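Local structure of hypothetical protein yiiM (Escherichia coli, 1O65) at residues 67-72 against 98-103; 7-12 against 174-179; 202-207 against 216-221; 77-82 against 151-156. The protein is of unknown function but carries a MOSC domain and may bind molybdenum and act as an oxidoreductase on nitrogenous compounds. All coordinates share one frame; numbering follows the deposited sequence.

In the fold
From the N terminus, residues 7-12 open the longest loop, which contact 2 closes at 174-179 where the sheet's strand 172-176 ends. Contacts 1 and 4 both lie within that loop, and they cross: 67-72, 77-82, 98-103 and 151-156 alternate along the chain. Contact 1 closes the beta-alpha-beta unit of strand 69-73, helix 75-83 and strand 100-102; contact 4 sets the same helix against the turn leading into strand 156-160. The two touch through Glu-98 with Tyr-77 and His-71 with Trp-156. Contact 3 follows in series, closing a short loop between two helices of the C-terminal three-helix region; it touches contact 2 where Val-178 packs on Ala-207.

Contact 1 of 4, residues 67-72 against 98-103; sequences RALCHY and ENLSTD
Glu-98 lays its bent side chain against Tyr-72, CD standing 3.7 Å from Tyr-72 CB, at the start of a parallel pairing between strands of a beta-alpha-beta unit; strands 69-72 and 100-102 run 23° apart. Glu-98 OE2 has two partners, Tyr-77 OH and a water that also bridges Tyr-72 O and Ser-101 OG. Next, Asn-99 OD1 accepts the N-H of Cys-70 at 2.8 Å, so a side-chain amide does the work of a backbone carbonyl. Cys-70 O is gripped twice, by Asn-99 N at 2.8 Å and by Leu-100 N at 3.1 Å. Leu-100 pairs with His-71: its CB sits over the imidazole face, 4.1 Å from the ring centroid, and its O receives Tyr-72 N. Ser-101 points to the face of the sheet that also carries Tyr-72; its OG bonds to Arg-74 NH1 as well as to the water. Bonds of ND1 with Tyr-158 OH and of NE2 with Thr-102 OG1 fix the His-71 ring at both nitrogens; a phenylalanine in its place would probably leave both hydroxyls without their nitrogen partners. Thr-102 OG1 meets His-71 NE2 at 2.9 Å, in the ring plane and nearly straight at 166°.

Contact 2 of 4, residues 7-12 against 174-179; sequences LVEREQ and LVSRVS
Glu-9 reaches across with its carboxylate to take a main-chain N-H: OE2 accepts from Arg-177 N at 2.8 Å, with an angle of 161° at the hydrogen. This single bond is the one direct hydrogen bond between 7-12 and 174-179, and it forms just where strand 174-176 has run out. The oxygen uses its anti lone pair, the one turned away from OE1. An extended chain beyond CG (chi2 -174°) carries the carboxylate past Val-175 O to the amide.

The arginine that gives its backbone N-H also offers a flat surface. Val-8 CG2 lies over one face of the Arg-177 guanidinium, near its rim, 3.5 Å from NH1. The same methyl touches Leu-174 CD2 at 4.1 Å, so Val-8 fills the angle between an apolar side chain and a charged one. The charge of Arg-177 is matched elsewhere, since NE forms a salt bridge with Asp-114.

Water completes the junction. One molecule bridges two carbonyls by hydrogen bonds to Glu-9 O and to Val-175 O, the latter at 2.6 Å; a second lies 3.0 Å from Val-8 O and 2.7 Å from Leu-174 O.

The contact is at the surface, its centre about 19 Å from the centre of the chain. Residues 7-12 lead into strand 14-21, to which Leu-174 bonds just before it begins, at Met-13; on strand 115-118, Ile-115 faces both Val-175 and Ser-176 in a classic beta bulge.

Contact 3 of 4, residues 202-207 against 216-221; sequences RLLSAA and TMQKRR
Leu-204 meets the neighbouring helix obliquely, driving its two methyls in different directions across Met-217 and Arg-221. CD2 settles beside the root of the methionine, 3.8 Å from Met-217 CB, while CD1 rests on the aliphatic part of the arginine, 3.7 Å from Arg-221 CD. Gln-218 lies across this leucine at about a right angle, its OE1 at 4.2 Å from Leu-204 CD1, near the limit of contact. Leu-203 takes the outer half of the same methionine, again crossing it obliquely. Leu-203 CD2 lies 3.9 Å from Met-217 CG, and the bend at chi2, -63°, lays CG, SD and CE along this methyl, all within 4.1 Å. The fold also brings Met-217 CE over the centre of the Arg-220 guanidinium, 3.8 Å above its plane. Methyls and methylenes carry most of the contact. With an alanine in place of Leu-204 the branch that Met-217 CB and Arg-221 CD pack against is gone, which is likely to open a gap between the helices.

The charged end of Arg-221 turns elsewhere, forming a salt bridge with Asp-197 at the start of helix 197-204. Both helices also reach helix 183-191, Leu-203 touching Ala-186 and Met-217 touching Ala-190, which joins helices 183-191, 197-204 and 211-223 as a compact three-helix unit.

Contact 4 of 4, residues 77-82 against 151-156; sequences YLYWAR and TGKVGW
Lys-153 lies over one face of the Tyr-79 ring, combining a cation-pi and a CH-pi interaction. CE stands 3.4 Å from the ring centroid and only 9° off its normal; NZ is farther, 4.1 Å from the centroid, though still over the face. Extended torsions at chi2 and chi3 carry CE above the ring, and the bend at chi4, -76°, carries the ammonium on across it, towards CD1. The face is thus covered more by methylene than by charge.

Van der Waals contacts frame this pairing. Thr-151 CG2 meets the hydroxyl end of the tyrosine, 3.7 Å from Tyr-79 OH, approaching from the opposite direction. Trp-80 touches Lys-153 CB with CZ2 at 4.2 Å, and Tyr-79 CD2 lies over the rim of the indole face.

Polar ends are satisfied outside the pair: Thr-151 OG1 is hydrogen-bonded within its own helix, shared between Leu-147 O and Met-148 O, and Trp-80 NE1 bonds to Tyr-72 OH, which also bonds to Lys-153 O.

Just past the end of helix 144-151, Gly-152 has a positive phi, 85°, and starts the turn; Lys-153 follows as the centre of an inverse gamma turn that leads into strand 156-160 of the MOSC domain.

Contact 1 of 4, residues 67-72 against 98-103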
loop_
_atom_site.group_PDB
_atom_site.type_symbol
_atom_site.label_atom_id
_atom_site.label_comp_id
_atom_site.label_asym_id
_atom_site.label_seq_id
_atom_site.Cartn_x
_atom_site.Cartn_y
_atom_site.Cartn_z
ATOM N N ARG A 67 -1.880 -9.202 -0.779
ATOM C CA ARG A 67 -2.507 -8.044 -0.131
ATOM C C ARG A 67 -2.847 -8.365 1.315
ATOM O O ARG A 67 -3.868 -7.972 1.852
ATOM C CB ARG A 67 -3.720 -7.557 -0.910
ATOM C CG ARG A 67 -4.699 -8.611 -1.361
ATOM C CD ARG A 67 -5.724 -8.037 -2.365
ATOM N NE ARG A 67 -6.307 -9.153 -3.148
ATOM C CZ ARG A 67 -7.166 -10.013 -2.620
ATOM N NH1 ARG A 67 -7.555 -9.905 -1.354
ATOM N NH2 ARG A 67 -7.638 -11.013 -3.347
ATOM N N ALA A 68 -1.934 -9.084 1.955
ATOM C CA ALA A 68 -2.080 -9.489 3.342
ATOM C C ALA A 68 -2.111 -8.295 4.290
ATOM O O ALA A 68 -2.820 -8.366 5.303
ATOM C CB ALA A 68 -0.927 -10.434 3.684
ATOM N N LEU A 69 -1.363 -7.231 4.012
ATOM C CA LEU A 69 -1.267 -6.059 4.836
ATOM C C LEU A 69 -1.323 -4.743 4.048
ATOM O O LEU A 69 -0.643 -4.586 3.041
ATOM C CB LEU A 69 0.067 -6.031 5.606
ATOM C CG LEU A 69 0.286 -6.995 6.753
ATOM C CD1 LEU A 69 1.772 -7.230 6.985
ATOM C CD2 LEU A 69 -0.365 -6.509 8.049
ATOM N N CYS A 70 -2.048 -3.774 4.574
ATOM C CA CYS A 70 -2.228 -2.475 3.934
ATOM C C CYS A 70 -1.542 -1.395 4.777
ATOM O O CYS A 70 -1.771 -1.368 5.997
ATOM C CB CYS A 70 -3.728 -2.162 3.822
ATOM S SG CYS A 70 -4.066 -0.477 3.184
ATOM N N HIS A 71 -0.772 -0.522 4.170
ATOM C CA HIS A 71 -0.062 0.516 4.909
ATOM C C HIS A 71 -0.534 1.907 4.502
ATOM O O HIS A 71 -0.655 2.153 3.300
ATOM C CB HIS A 71 1.451 0.433 4.541
ATOM C CG HIS A 71 2.337 1.135 5.514
ATOM N ND1 HIS A 71 3.354 0.479 6.204
ATOM C CD2 HIS A 71 2.335 2.412 5.971
ATOM C CE1 HIS A 71 3.939 1.331 7.029
ATOM N NE2 HIS A 71 3.345 2.506 6.903
ATOM N N TYR A 72 -0.734 2.824 5.448
ATOM C CA TYR A 72 -1.070 4.202 5.047
ATOM C C TYR A 72 -0.259 5.171 5.907
ATOM O O TYR A 72 -0.206 5.114 7.142
ATOM C CB TYR A 72 -2.546 4.507 5.064
ATOM C CG TYR A 72 -2.983 5.672 4.199
ATOM C CD1 TYR A 72 -2.972 5.584 2.815
ATOM C CD2 TYR A 72 -3.420 6.874 4.765
ATOM C CE1 TYR A 72 -3.369 6.626 2.005
ATOM C CE2 TYR A 72 -3.818 7.919 3.964
ATOM C CZ TYR A 72 -3.797 7.799 2.586
ATOM O OH TYR A 72 -4.190 8.856 1.794
ATOM N N GLU A 98 -6.163 0.903 6.583
ATOM C CA GLU A 98 -4.845 0.364 6.831
ATOM C C GLU A 98 -4.712 -0.529 8.046
ATOM O O GLU A 98 -5.383 -0.429 9.071
ATOM C CB GLU A 98 -3.827 1.516 6.954
ATOM C CG GLU A 98 -4.021 2.393 8.172
ATOM C CD GLU A 98 -4.856 3.617 7.846
ATOM O OE1 GLU A 98 -5.833 3.474 7.085
ATOM O OE2 GLU A 98 -4.545 4.725 8.327
ATOM N N ASN A 99 -3.758 -1.462 7.942
ATOM C CA ASN A 99 -3.405 -2.303 9.086
ATOM C C ASN A 99 -2.214 -1.657 9.805
ATOM O O ASN A 99 -2.105 -1.751 11.019
ATOM C CB ASN A 99 -2.978 -3.697 8.658
ATOM C CG ASN A 99 -4.026 -4.400 7.823
ATOM O OD1 ASN A 99 -3.759 -4.707 6.650
ATOM N ND2 ASN A 99 -5.180 -4.655 8.439
ATOM N N LEU A 100 -1.333 -1.030 9.005
ATOM C CA LEU A 100 -0.118 -0.438 9.552
ATOM C C LEU A 100 -0.074 1.081 9.432
ATOM O O LEU A 100 -0.194 1.640 8.354
ATOM C CB LEU A 100 1.116 -1.027 8.877
ATOM C CG LEU A 100 1.321 -2.540 8.971
ATOM C CD1 LEU A 100 2.626 -2.965 8.325
ATOM C CD2 LEU A 100 1.257 -3.010 10.415
ATOM N N SER A 101 0.171 1.762 10.562
ATOM C CA SER A 101 0.200 3.225 10.543
ATOM C C SER A 101 1.529 3.719 11.104
ATOM O O SER A 101 1.935 3.280 12.177
ATOM C CB SER A 101 -0.975 3.802 11.306
ATOM O OG SER A 101 -0.890 5.216 11.400
ATOM N N THR A 102 2.212 4.602 10.384
ATOM C CA THR A 102 3.491 5.140 10.747
ATOM C C THR A 102 3.746 6.600 10.326
ATOM O O THR A 102 3.009 7.251 9.595
ATOM C CB THR A 102 4.619 4.406 9.949
ATOM O OG1 THR A 102 4.346 4.629 8.556
ATOM C CG2 THR A 102 4.773 2.949 10.258
ATOM N N ASP A 103 4.928 7.063 10.719
ATOM C CA ASP A 103 5.512 8.325 10.311
ATOM C C ASP A 103 6.862 7.944 9.646
ATOM O O ASP A 103 7.344 6.853 9.969
ATOM C CB ASP A 103 5.872 9.259 11.446
ATOM C CG ASP A 103 4.707 9.944 12.120
ATOM O OD1 ASP A 103 4.019 10.775 11.499
ATOM O OD2 ASP A 103 4.526 9.630 13.318
HETATM O O HOH W 1 -1.992 5.721 9.059
#

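Contact 2 of 4, residues 7-12 against 174-179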
loop_
_atom_site.group_PDB
_atom_site.type_symbol
_atom_site.label_atom_id
_atom_site.label_comp_id
_atom_site.label_asym_id
_atom_site.label_seq_id
_atom_site.Cartn_x
_atom_site.Cartn_y
_atom_site.Cartn_z
ATOM N N LEU A 7 23.042 1.308 0.371
ATOM C CA LEU A 7 23.625 1.550 1.695
ATOM C C LEU A 7 22.538 1.798 2.729
ATOM O O LEU A 7 22.816 1.698 3.923
ATOM C CB LEU A 7 24.727 2.561 1.649
ATOM C CG LEU A 7 24.462 4.036 1.908
ATOM C CD1 LEU A 7 24.319 4.281 3.405
ATOM C CD2 LEU A 7 25.586 4.898 1.322
ATOM N N VAL A 8 21.274 1.992 2.338
ATOM C CA VAL A 8 20.179 2.138 3.257
ATOM C C VAL A 8 19.982 0.830 4.054
ATOM O O VAL A 8 19.501 0.856 5.184
ATOM C CB VAL A 8 18.790 2.465 2.664
ATOM C CG1 VAL A 8 18.652 3.929 2.292
ATOM C CG2 VAL A 8 18.432 1.567 1.505
ATOM N N GLU A 9 20.350 -0.302 3.441
ATOM C CA GLU A 9 20.221 -1.586 4.102
ATOM C C GLU A 9 20.965 -1.592 5.436
ATOM O O GLU A 9 20.485 -2.155 6.423
ATOM C CB GLU A 9 20.708 -2.735 3.208
ATOM C CG GLU A 9 19.805 -2.943 1.992
ATOM C CD GLU A 9 20.177 -4.164 1.186
ATOM O OE1 GLU A 9 21.354 -4.586 1.244
ATOM O OE2 GLU A 9 19.315 -4.740 0.490
ATOM N N ARG A 10 22.108 -0.902 5.463
ATOM C CA ARG A 10 22.925 -0.850 6.662
ATOM C C ARG A 10 22.649 0.251 7.642
ATOM O O ARG A 10 23.334 0.238 8.680
ATOM C CB ARG A 10 24.412 -0.793 6.207
ATOM C CG ARG A 10 24.792 -2.096 5.503
ATOM C CD ARG A 10 26.291 -2.262 5.379
ATOM N NE ARG A 10 26.720 -3.615 5.730
ATOM C CZ ARG A 10 26.723 -4.112 6.968
ATOM N NH1 ARG A 10 26.325 -3.389 8.008
ATOM N NH2 ARG A 10 27.123 -5.364 7.169
ATOM N N GLU A 11 21.711 1.158 7.444
ATOM C CA GLU A 11 21.455 2.264 8.353
ATOM C C GLU A 11 20.481 1.901 9.472
ATOM O O GLU A 11 20.060 2.756 10.262
ATOM C CB GLU A 11 20.842 3.448 7.589
ATOM C CG GLU A 11 21.733 4.283 6.715
ATOM C CD GLU A 11 22.813 5.044 7.468
ATOM O OE1 GLU A 11 22.518 6.096 8.055
ATOM O OE2 GLU A 11 23.970 4.559 7.451
ATOM N N GLN A 12 19.999 0.650 9.481
ATOM C CA GLN A 12 19.055 0.182 10.477
ATOM C C GLN A 12 17.823 1.068 10.543
ATOM O O GLN A 12 17.495 1.600 11.615
ATOM C CB GLN A 12 19.715 0.095 11.877
ATOM C CG GLN A 12 20.691 -1.050 11.957
ATOM C CD GLN A 12 21.139 -1.489 13.324
ATOM O OE1 GLN A 12 21.755 -2.566 13.405
ATOM N NE2 GLN A 12 20.881 -0.744 14.385
ATOM N N LEU A 174 13.729 -2.074 7.933
ATOM C CA LEU A 174 14.068 -2.342 6.534
ATOM C C LEU A 174 15.315 -3.208 6.488
ATOM O O LEU A 174 16.354 -2.821 7.019
ATOM C CB LEU A 174 14.225 -1.018 5.777
ATOM C CG LEU A 174 14.710 -1.189 4.324
ATOM C CD1 LEU A 174 13.541 -1.581 3.431
ATOM C CD2 LEU A 174 15.427 0.066 3.842
ATOM N N VAL A 175 15.264 -4.336 5.791
ATOM C CA VAL A 175 16.418 -5.238 5.731
ATOM C C VAL A 175 16.949 -5.418 4.341
ATOM O O VAL A 175 18.164 -5.617 4.173
ATOM C CB VAL A 175 16.129 -6.578 6.434
ATOM C CG1 VAL A 175 14.781 -7.176 6.034
ATOM C CG2 VAL A 175 17.218 -7.584 6.094
ATOM N N SER A 176 16.089 -5.412 3.310
ATOM C CA SER A 176 16.593 -5.513 1.943
ATOM C C SER A 176 15.912 -4.518 0.996
ATOM O O SER A 176 14.697 -4.317 1.018
ATOM C CB SER A 176 16.459 -6.926 1.384
ATOM O OG SER A 176 17.199 -7.883 2.147
ATOM N N ARG A 177 16.731 -3.840 0.192
ATOM C CA ARG A 177 16.277 -2.935 -0.845
ATOM C C ARG A 177 16.639 -3.629 -2.165
ATOM O O ARG A 177 17.831 -3.704 -2.429
ATOM C CB ARG A 177 16.863 -1.537 -0.836
ATOM C CG ARG A 177 16.398 -0.776 -2.112
ATOM C CD ARG A 177 15.966 0.622 -1.760
ATOM N NE ARG A 177 15.037 0.738 -0.676
ATOM C CZ ARG A 177 14.875 1.830 0.063
ATOM N NH1 ARG A 177 15.629 2.872 -0.231
ATOM N NH2 ARG A 177 13.984 1.881 1.040
ATOM N N VAL A 178 15.638 -4.117 -2.924
ATOM C CA VAL A 178 16.046 -4.953 -4.072
ATOM C C VAL A 178 15.504 -4.519 -5.409
ATOM O O VAL A 178 15.430 -5.326 -6.349
ATOM C CB VAL A 178 15.703 -6.428 -3.796
ATOM C CG1 VAL A 178 16.597 -7.007 -2.684
ATOM C CG2 VAL A 178 14.245 -6.594 -3.418
ATOM N N SER A 179 15.077 -3.269 -5.511
ATOM C CA SER A 179 14.629 -2.684 -6.759
ATOM C C SER A 179 14.946 -1.182 -6.713
ATOM O O SER A 179 15.226 -0.648 -5.651
ATOM C CB SER A 179 13.133 -2.879 -6.959
ATOM O OG SER A 179 12.374 -1.737 -6.597
HETATM O O HOH W 2 17.786 -0.503 7.179
HETATM O O HOH W 3 19.963 -5.329 6.013
#

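Contact 3 of 4, residues 202-207 against 216-221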
loop_
_atom_site.group_PDB
_atom_site.type_symbol
_atom_site.label_atom_id
_atom_site.label_comp_id
_atom_site.label_asym_id
_atom_site.label_seq_id
_atom_site.Cartn_x
_atom_site.Cartn_y
_atom_site.Cartn_z
ATOM N N ARG A 202 10.003 -1.804 -17.144
ATOM C CA ARG A 202 10.706 -1.454 -15.912
ATOM C C ARG A 202 9.905 -1.839 -14.678
ATOM O O ARG A 202 10.451 -2.470 -13.770
ATOM C CB ARG A 202 11.091 0.016 -15.992
ATOM C CG ARG A 202 11.169 0.771 -14.692
ATOM C CD ARG A 202 11.945 2.092 -14.965
ATOM N NE ARG A 202 12.738 2.380 -13.787
ATOM C CZ ARG A 202 12.350 3.148 -12.794
ATOM N NH1 ARG A 202 11.136 3.703 -12.915
ATOM N NH2 ARG A 202 13.189 3.351 -11.766
ATOM N N LEU A 203 8.602 -1.572 -14.625
ATOM C CA LEU A 203 7.789 -1.919 -13.472
ATOM C C LEU A 203 7.691 -3.424 -13.311
ATOM O O LEU A 203 7.794 -3.959 -12.192
ATOM C CB LEU A 203 6.404 -1.278 -13.471
ATOM C CG LEU A 203 5.485 -1.641 -12.286
ATOM C CD1 LEU A 203 6.131 -1.349 -10.940
ATOM C CD2 LEU A 203 4.175 -0.849 -12.379
ATOM N N LEU A 204 7.590 -4.163 -14.394
ATOM C CA LEU A 204 7.498 -5.621 -14.363
ATOM C C LEU A 204 8.795 -6.249 -13.862
ATOM O O LEU A 204 8.753 -7.415 -13.469
ATOM C CB LEU A 204 7.145 -6.214 -15.717
ATOM C CG LEU A 204 5.719 -6.068 -16.250
ATOM C CD1 LEU A 204 5.702 -6.278 -17.758
ATOM C CD2 LEU A 204 4.750 -7.069 -15.588
ATOM N N SER A 205 9.904 -5.524 -13.802
ATOM C CA SER A 205 11.197 -5.990 -13.356
ATOM C C SER A 205 11.413 -5.827 -11.853
ATOM O O SER A 205 12.361 -6.365 -11.282
ATOM C CB SER A 205 12.323 -5.204 -14.095
ATOM O OG SER A 205 12.199 -5.512 -15.506
ATOM N N ALA A 206 10.610 -5.006 -11.211
ATOM C CA ALA A 206 10.730 -4.787 -9.783
ATOM C C ALA A 206 10.375 -6.057 -9.020
ATOM O O ALA A 206 9.264 -6.609 -9.114
ATOM C CB ALA A 206 9.790 -3.673 -9.336
ATOM N N ALA A 207 11.328 -6.471 -8.198
ATOM C CA ALA A 207 11.135 -7.631 -7.347
ATOM C C ALA A 207 9.851 -7.472 -6.509
ATOM O O ALA A 207 9.422 -6.349 -6.257
ATOM C CB ALA A 207 12.347 -7.732 -6.414
ATOM N N THR A 216 -1.750 -6.722 -15.011
ATOM C CA THR A 216 -2.165 -5.459 -15.627
ATOM C C THR A 216 -1.077 -4.914 -16.550
ATOM O O THR A 216 -1.321 -4.509 -17.689
ATOM C CB THR A 216 -2.441 -4.401 -14.551
ATOM O OG1 THR A 216 -3.482 -4.896 -13.707
ATOM C CG2 THR A 216 -2.835 -3.056 -15.146
ATOM N N MET A 217 0.144 -4.873 -15.998
ATOM C CA MET A 217 1.238 -4.317 -16.804
ATOM C C MET A 217 1.501 -5.198 -17.995
ATOM O O MET A 217 1.621 -4.662 -19.097
ATOM C CB MET A 217 2.480 -4.004 -15.980
ATOM C CG MET A 217 2.160 -2.994 -14.885
ATOM S SD MET A 217 1.625 -1.412 -15.578
ATOM C CE MET A 217 0.617 -0.781 -14.248
ATOM N N GLN A 218 1.492 -6.526 -17.808
ATOM C CA GLN A 218 1.709 -7.368 -19.005
ATOM C C GLN A 218 0.575 -7.176 -20.011
ATOM O O GLN A 218 0.815 -7.143 -21.222
ATOM C CB GLN A 218 1.857 -8.834 -18.630
ATOM C CG GLN A 218 2.183 -9.739 -19.816
ATOM C CD GLN A 218 3.524 -9.455 -20.446
ATOM O OE1 GLN A 218 4.616 -9.697 -19.908
ATOM N NE2 GLN A 218 3.477 -8.921 -21.667
ATOM N N LYS A 219 -0.685 -7.047 -19.536
ATOM C CA LYS A 219 -1.776 -6.809 -20.479
ATOM C C LYS A 219 -1.555 -5.506 -21.253
ATOM O O LYS A 219 -1.918 -5.461 -22.436
ATOM C CB LYS A 219 -3.176 -6.792 -19.910
ATOM C CG LYS A 219 -3.672 -8.107 -19.336
ATOM C CD LYS A 219 -3.537 -9.223 -20.337
ATOM C CE LYS A 219 -4.292 -10.486 -19.897
ATOM N NZ LYS A 219 -4.151 -11.513 -20.977
ATOM N N ARG A 220 -0.966 -4.489 -20.624
ATOM C CA ARG A 220 -0.759 -3.253 -21.388
ATOM C C ARG A 220 0.273 -3.444 -22.499
ATOM O O ARG A 220 0.059 -2.915 -23.593
ATOM C CB ARG A 220 -0.329 -2.102 -20.478
ATOM C CG ARG A 220 -1.481 -1.655 -19.549
ATOM C CD ARG A 220 -0.913 -0.526 -18.671
ATOM N NE ARG A 220 -1.808 -0.180 -17.586
ATOM C CZ ARG A 220 -1.641 0.900 -16.828
ATOM N NH1 ARG A 220 -0.606 1.707 -17.077
ATOM N NH2 ARG A 220 -2.502 1.160 -15.866
ATOM N N ARG A 221 1.346 -4.197 -22.237
ATOM C CA ARG A 221 2.377 -4.356 -23.261
ATOM C C ARG A 221 1.812 -5.043 -24.507
ATOM O O ARG A 221 2.121 -4.590 -25.605
ATOM C CB ARG A 221 3.629 -5.098 -22.788
ATOM C CG ARG A 221 4.234 -4.547 -21.498
ATOM C CD ARG A 221 5.622 -5.079 -21.244
ATOM N NE ARG A 221 6.604 -4.637 -22.250
ATOM C CZ ARG A 221 7.730 -5.309 -22.453
ATOM N NH1 ARG A 221 7.971 -6.417 -21.719
ATOM N NH2 ARG A 221 8.603 -4.898 -23.362
#

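Contact 4 of 4, residues 77-82 against 151-156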
loop_
_atom_site.group_PDB
_atom_site.type_symbol
_atom_site.label_atom_id
_atom_site.label_comp_id
_atom_site.label_asym_id
_atom_site.label_seq_id
_atom_site.Cartn_x
_atom_site.Cartn_y
_atom_site.Cartn_z
ATOM N N TYR A 77 -2.819 12.283 6.268
ATOM C CA TYR A 77 -3.980 12.825 6.976
ATOM C C TYR A 77 -3.844 14.338 7.112
ATOM O O TYR A 77 -4.844 15.071 7.021
ATOM C CB TYR A 77 -4.176 12.152 8.345
ATOM C CG TYR A 77 -4.636 10.708 8.205
ATOM C CD1 TYR A 77 -5.741 10.402 7.429
ATOM C CD2 TYR A 77 -3.922 9.655 8.786
ATOM C CE1 TYR A 77 -6.173 9.097 7.293
ATOM C CE2 TYR A 77 -4.334 8.346 8.633
ATOM C CZ TYR A 77 -5.465 8.073 7.889
ATOM O OH TYR A 77 -5.900 6.789 7.722
ATOM N N LEU A 78 -2.624 14.822 7.364
ATOM C CA LEU A 78 -2.407 16.273 7.403
ATOM C C LEU A 78 -2.919 16.877 6.088
ATOM O O LEU A 78 -3.732 17.804 6.072
ATOM C CB LEU A 78 -0.920 16.600 7.541
ATOM C CG LEU A 78 -0.255 16.118 8.842
ATOM C CD1 LEU A 78 1.261 16.312 8.753
ATOM C CD2 LEU A 78 -0.834 16.874 10.038
ATOM N N TYR A 79 -2.448 16.342 4.957
ATOM C CA TYR A 79 -2.912 16.828 3.671
ATOM C C TYR A 79 -4.430 16.743 3.533
ATOM O O TYR A 79 -5.076 17.701 3.088
ATOM C CB TYR A 79 -2.226 16.074 2.529
ATOM C CG TYR A 79 -2.780 16.460 1.163
ATOM C CD1 TYR A 79 -2.288 17.538 0.459
ATOM C CD2 TYR A 79 -3.809 15.728 0.598
ATOM C CE1 TYR A 79 -2.815 17.878 -0.775
ATOM C CE2 TYR A 79 -4.323 16.048 -0.637
ATOM C CZ TYR A 79 -3.836 17.128 -1.318
ATOM O OH TYR A 79 -4.373 17.448 -2.549
ATOM N N TRP A 80 -5.060 15.620 3.877
ATOM C CA TRP A 80 -6.511 15.530 3.703
ATOM C C TRP A 80 -7.267 16.468 4.619
ATOM O O TRP A 80 -8.200 17.140 4.150
ATOM C CB TRP A 80 -7.021 14.101 3.816
ATOM C CG TRP A 80 -6.448 13.182 2.775
ATOM C CD1 TRP A 80 -5.743 12.047 3.003
ATOM C CD2 TRP A 80 -6.518 13.343 1.345
ATOM N NE1 TRP A 80 -5.355 11.494 1.807
ATOM C CE2 TRP A 80 -5.827 12.259 0.775
ATOM C CE3 TRP A 80 -7.101 14.280 0.495
ATOM C CZ2 TRP A 80 -5.706 12.084 -0.612
ATOM C CZ3 TRP A 80 -7.003 14.102 -0.877
ATOM C CH2 TRP A 80 -6.297 13.014 -1.431
ATOM N N ALA A 81 -6.880 16.575 5.888
ATOM C CA ALA A 81 -7.547 17.489 6.802
ATOM C C ALA A 81 -7.459 18.927 6.286
ATOM O O ALA A 81 -8.433 19.659 6.408
ATOM C CB ALA A 81 -7.032 17.397 8.220
ATOM N N ARG A 82 -6.349 19.318 5.693
ATOM C CA ARG A 82 -6.182 20.654 5.135
ATOM C C ARG A 82 -6.945 20.824 3.828
ATOM O O ARG A 82 -7.185 21.942 3.368
ATOM C CB ARG A 82 -4.692 20.921 4.930
ATOM C CG ARG A 82 -4.341 22.277 4.352
ATOM C CD ARG A 82 -2.947 22.248 3.734
ATOM N NE ARG A 82 -1.952 21.722 4.654
ATOM C CZ ARG A 82 -0.997 20.851 4.348
ATOM N NH1 ARG A 82 -0.857 20.356 3.121
ATOM N NH2 ARG A 82 -0.148 20.458 5.303
ATOM N N THR A 151 -3.058 12.321 -6.600
ATOM C CA THR A 151 -1.951 12.871 -5.809
ATOM C C THR A 151 -0.879 11.829 -5.550
ATOM O O THR A 151 0.245 12.099 -5.157
ATOM C CB THR A 151 -2.497 13.376 -4.461
ATOM O OG1 THR A 151 -3.124 12.261 -3.772
ATOM C CG2 THR A 151 -3.475 14.512 -4.696
ATOM N N GLY A 152 -1.282 10.562 -5.729
ATOM C CA GLY A 152 -0.331 9.464 -5.485
ATOM C C GLY A 152 -0.321 9.106 -4.010
ATOM O O GLY A 152 0.447 8.230 -3.603
ATOM N N LYS A 153 -1.187 9.714 -3.205
ATOM C CA LYS A 153 -1.232 9.455 -1.766
ATOM C C LYS A 153 -2.083 8.217 -1.517
ATOM O O LYS A 153 -3.179 8.311 -0.968
ATOM C CB LYS A 153 -1.803 10.677 -1.032
ATOM C CG LYS A 153 -0.991 11.947 -1.321
ATOM C CD LYS A 153 -1.618 13.147 -0.608
ATOM C CE LYS A 153 -1.116 14.472 -1.158
ATOM N NZ LYS A 153 0.263 14.784 -0.688
ATOM N N VAL A 154 -1.502 7.049 -1.842
ATOM C CA VAL A 154 -2.301 5.822 -1.791
ATOM C C VAL A 154 -1.819 4.807 -0.788
ATOM O O VAL A 154 -2.629 3.994 -0.314
ATOM C CB VAL A 154 -2.339 5.192 -3.195
ATOM C CG1 VAL A 154 -2.873 6.173 -4.226
ATOM C CG2 VAL A 154 -0.930 4.721 -3.610
ATOM N N GLY A 155 -0.555 4.883 -0.351
ATOM C CA GLY A 155 -0.144 3.801 0.582
ATOM C C GLY A 155 0.220 2.573 -0.264
ATOM O O GLY A 155 0.325 2.660 -1.480
ATOM N N TRP A 156 0.503 1.455 0.377
ATOM C CA TRP A 156 0.952 0.267 -0.346
ATOM C C TRP A 156 0.600 -1.015 0.392
ATOM O O TRP A 156 0.288 -0.994 1.576
ATOM C CB TRP A 156 2.477 0.335 -0.538
ATOM C CG TRP A 156 3.199 0.556 0.755
ATOM C CD1 TRP A 156 3.635 -0.395 1.630
ATOM C CD2 TRP A 156 3.544 1.825 1.320
ATOM N NE1 TRP A 156 4.260 0.211 2.694
ATOM C CE2 TRP A 156 4.201 1.571 2.541
ATOM C CE3 TRP A 156 3.353 3.156 0.923
ATOM C CZ2 TRP A 156 4.659 2.595 3.371
ATOM C CZ3 TRP A 156 3.801 4.171 1.750
ATOM C CH2 TRP A 156 4.447 3.883 2.953
#